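Local coordinates for coat protein (Pseudomonas phage PP7, PDB 2QUD) that assembles as dimers into the T=3 icosahedral capsid, packages the RNA genome through its packaging signals and represses translation of the viral replicase, at residues A[21-24]-A[29-32]; A[32-35]-A[40-43]. One frame throughout, in Å; residues are numbered along the deposited sequence.

Contact 1 of 2, residues A[21-24]-A[29-32]; sequences EIQS and QIFE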
# COMPACT_ATOMS: atom_id res chain seq x y z
N GLU A 21 6.52 14.91 10.47
CA GLU A 21 7.47 13.99 11.11
C GLU A 21 7.59 14.33 12.60
O GLU A 21 7.85 15.48 12.97
CB GLU A 21 8.83 14.06 10.45
CG GLU A 21 9.74 12.87 10.75
CD GLU A 21 11.09 13.01 10.08
OE1 GLU A 21 11.49 12.13 9.26
OE2 GLU A 21 11.79 13.99 10.41
N ILE A 22 7.35 13.31 13.43
CA ILE A 22 7.51 13.42 14.88
C ILE A 22 8.65 12.55 15.47
O ILE A 22 9.04 12.75 16.63
CB ILE A 22 6.16 13.14 15.61
CG1 ILE A 22 5.64 11.75 15.38
CG2 ILE A 22 5.09 14.16 15.10
CD1 ILE A 22 4.58 11.32 16.38
N GLN A 23 9.16 11.60 14.69
CA GLN A 23 10.27 10.73 15.07
C GLN A 23 11.05 10.33 13.82
O GLN A 23 10.44 10.07 12.77
CB GLN A 23 9.75 9.46 15.76
CG GLN A 23 10.85 8.63 16.38
CD GLN A 23 10.32 7.39 17.02
OE1 GLN A 23 10.49 6.28 16.50
NE2 GLN A 23 9.67 7.56 18.15
N SER A 24 12.39 10.34 13.94
CA SER A 24 13.27 9.85 12.90
C SER A 24 14.44 9.19 13.63
O SER A 24 15.29 9.88 14.19
CB SER A 24 13.75 10.98 12.00
OG SER A 24 14.62 10.48 11.01
N GLN A 29 10.79 6.12 10.79
CA GLN A 29 10.20 7.43 10.89
C GLN A 29 8.75 7.29 11.27
O GLN A 29 8.11 6.32 10.90
CB GLN A 29 10.27 8.18 9.56
CG GLN A 29 11.63 8.43 9.07
CD GLN A 29 11.63 8.77 7.60
OE1 GLN A 29 11.72 7.87 6.76
NE2 GLN A 29 11.44 10.05 7.29
N ILE A 30 8.22 8.28 11.99
CA ILE A 30 6.79 8.36 12.31
C ILE A 30 6.34 9.75 11.94
O ILE A 30 7.01 10.74 12.32
CB ILE A 30 6.48 8.06 13.80
CG1 ILE A 30 7.04 6.69 14.20
CG2 ILE A 30 4.97 8.07 14.02
CD1 ILE A 30 6.71 6.34 15.62
N PHE A 31 5.24 9.82 11.21
CA PHE A 31 4.61 11.06 10.81
C PHE A 31 3.21 11.06 11.44
O PHE A 31 2.56 10.00 11.51
CB PHE A 31 4.43 11.21 9.30
CG PHE A 31 5.74 11.32 8.51
CD1 PHE A 31 6.53 10.16 8.32
CD2 PHE A 31 6.17 12.52 7.97
CE1 PHE A 31 7.72 10.26 7.61
CE2 PHE A 31 7.35 12.61 7.27
CZ PHE A 31 8.10 11.49 7.07
N GLU A 32 2.73 12.22 11.90
CA GLU A 32 1.40 12.32 12.45
C GLU A 32 0.68 13.55 11.90
O GLU A 32 1.33 14.57 11.67
CB GLU A 32 1.52 12.38 13.98
CG GLU A 32 0.39 12.95 14.73
CD GLU A 32 0.71 13.02 16.19
OE1 GLU A 32 0.99 14.15 16.70
OE2 GLU A 32 0.69 11.93 16.78
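Glu-21 to Ser-24 and Gln-29 to Glu-32 run antiparallel as the end of a beta hairpin, with Glu-21 opposite Phe-31 and Ser-24 opposite Gln-29 in non-hydrogen-bonded pairs. Between them the register slips by one residue. Ile-22 and Gln-23 both face Ile-30, a classic beta bulge, and Ile-30 O takes the amides of both: Ile-22 N binds it at 2.8 Å, while Gln-23 N adds a weak bond at 3.3 Å. Ile-30 N returns a bond to Gln-23 O at 3.0 Å.

On the face that carries Phe-31, Glu-21 lies over the ring. Its CB makes a CH-pi contact 4.2 Å from the ring centroid, so the aliphatic part of a charged residue serves as an apolar lid. With CG anti to the backbone N (chi1 -162°) and the chain extended, the carboxylate is carried on to Gln-29, whose NE2 meets Glu-21 OE1 at 2.9 Å in an almost straight bond, 172° at the hydrogen. The oxygen lies close to the amide plane, yet carboxylate and amide are turned 70° against each other. Gln-29 NE2 also binds the carbonyl of Leu-123 of the second subunit. A glutamine suits this place because one amide nitrogen can serve two acceptors.

Ile-30 meets the bulge on the other face. Its branched side chain offers one methyl to each bulge residue: CG2 packs against Ile-22 CG1 at 4.0 Å, and CD1 lies 3.9 Å from Gln-23 OE1. Ile-22 CD1 continues toward the Glu-32 carboxylate, already salt-bridged to Arg-41 and Arg-43. The hairpin end thus meets the second subunit partly through the Gln-29 amide, alongside packing of Phe-31 on its Gly-124, and the Gln-29 N-H probably steadies the negative charge of Glu-21.

Contact 2 of 2, residues A[32-35]-A[40-43]; sequences EEKV and GRLR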
# COMPACT_ATOMS: atom_id res chain seq x y z
N GLU A 32 2.73 12.22 11.90
CA GLU A 32 1.40 12.32 12.45
C GLU A 32 0.68 13.55 11.90
O GLU A 32 1.33 14.57 11.67
CB GLU A 32 1.52 12.38 13.98
CG GLU A 32 0.39 12.95 14.73
CD GLU A 32 0.71 13.02 16.19
OE1 GLU A 32 0.99 14.15 16.70
OE2 GLU A 32 0.69 11.93 16.78
N GLU A 33 -0.63 13.42 11.71
CA GLU A 33 -1.42 14.55 11.33
C GLU A 33 -1.71 15.39 12.59
O GLU A 33 -2.48 14.97 13.44
CB GLU A 33 -2.72 14.16 10.66
CG GLU A 33 -3.46 15.36 10.15
CD GLU A 33 -4.80 15.05 9.59
OE1 GLU A 33 -5.41 14.04 9.98
OE2 GLU A 33 -5.26 15.85 8.76
N LYS A 34 -1.09 16.56 12.68
CA LYS A 34 -1.19 17.40 13.88
C LYS A 34 -2.43 18.27 13.87
O LYS A 34 -2.35 19.50 13.76
CB LYS A 34 0.07 18.24 14.06
CG LYS A 34 1.27 17.39 14.30
CD LYS A 34 2.45 18.29 14.66
CE LYS A 34 3.66 17.51 15.10
NZ LYS A 34 4.68 18.51 15.60
N VAL A 35 -3.58 17.59 13.98
CA VAL A 35 -4.90 18.21 13.99
C VAL A 35 -5.69 17.48 15.10
O VAL A 35 -5.54 16.25 15.25
CB VAL A 35 -5.61 18.01 12.62
CG1 VAL A 35 -7.02 18.62 12.61
CG2 VAL A 35 -4.76 18.61 11.50
N GLY A 40 -5.72 9.47 18.69
CA GLY A 40 -6.45 9.20 17.48
C GLY A 40 -5.94 9.90 16.23
O GLY A 40 -6.55 9.75 15.18
N ARG A 41 -4.85 10.66 16.34
CA ARG A 41 -4.28 11.32 15.16
C ARG A 41 -3.81 10.25 14.18
O ARG A 41 -3.20 9.24 14.57
CB ARG A 41 -3.11 12.25 15.46
CG ARG A 41 -3.53 13.50 16.19
CD ARG A 41 -2.38 14.36 16.61
NE ARG A 41 -2.84 15.65 17.08
CZ ARG A 41 -2.07 16.69 17.38
NH1 ARG A 41 -0.76 16.61 17.30
NH2 ARG A 41 -2.63 17.85 17.74
N LEU A 42 -4.09 10.53 12.91
CA LEU A 42 -3.59 9.71 11.78
C LEU A 42 -2.08 9.63 11.87
O LEU A 42 -1.43 10.65 12.08
CB LEU A 42 -3.99 10.35 10.47
CG LEU A 42 -3.64 9.59 9.18
CD1 LEU A 42 -4.41 8.24 9.12
CD2 LEU A 42 -3.97 10.47 8.00
N ARG A 43 -1.56 8.40 11.71
CA ARG A 43 -0.15 8.07 11.84
C ARG A 43 0.36 7.32 10.61
O ARG A 43 -0.32 6.43 10.13
CB ARG A 43 0.04 7.12 13.04
CG ARG A 43 1.42 7.17 13.69
CD ARG A 43 1.40 8.08 14.92
NE ARG A 43 2.27 7.59 16.00
CZ ARG A 43 2.27 8.05 17.25
NH1 ARG A 43 3.10 7.51 18.14
NH2 ARG A 43 1.45 9.03 17.65
O HOH W 1 -5.87 12.69 12.22
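Two salt bridges from the carboxylate of Glu-32 to Arg-41 and Arg-43 form a network across the loop. Arg-41 NH1 reaches Glu-32 OE1 at 3.1 Å; the oxygen lies at the guanidinium edge, whereas the nitrogen stands above the carboxylate plane, and the carboxylate and guanidinium planes are turned 83° against each other. In one of two conformers modelled for Arg-43, its NH2 gives Glu-32 OE2 a weak bond, bent to 120° at the hydrogen, the less certain of the two bridges. A glutamate suits the middle, since its two oxygens can serve two cations.

The backbone pairs Glu-32 with Arg-43 as antiparallel, non-hydrogen-bonded neighbours and adds a hydrogen bond, Glu-33 N to Leu-42 O at 2.9 Å. A water donates to Glu-33 OE1 and accepts from Leu-42 N at 2.9 Å, bridging these residues again. Glu-33 also forms a salt bridge with Arg-17.

The chain of Arg-41, extended from CG to NE, passes Glu-33 O, with CD 3.2 Å from that oxygen, and lays one guanidinium face over Lys-34 CA and Val-35 N. Lys-34 is the centre of an inverse gamma turn, and beyond it Val-35 O accepts a weak bond from Arg-41 NE at 3.3 Å. Arg-41 NH2 goes to Gly-36 O, so arginine, with donors on three nitrogens, fits the curled loop.

Arg-43 binds RNA, and Glu-32 may orient it. The contact closes the loop between strands 29-32 and 43-50. Lys-34 leans on strand 15-24, while Leu-42 packs against Leu-63 of strand 56-68 and Leu-103, in helix 94-109 of the second subunit.

Contact 1 and contact 2 follow one another along the chain, their centres about 10 Å apart, and share Glu-32: contact 1 pairs strand 29-32 with strand 15-24, and contact 2 spans the loop from strand 29-32 toward strand 43-50. They also touch directly, Ile-30 CG2 lying 3.4 Å from Arg-43 NE and Ile-22 CG2 lying 3.6 Å from Lys-34 CE. Arg-43 ties contact 2 to function, since it binds RNA and its side chain comes within about 4 Å of that of Asp-64, another RNA-binding residue. Ile-30, its side chain about 7 Å from that of Asp-64, and Glu-32 thus probably lie beside the RNA-binding surface.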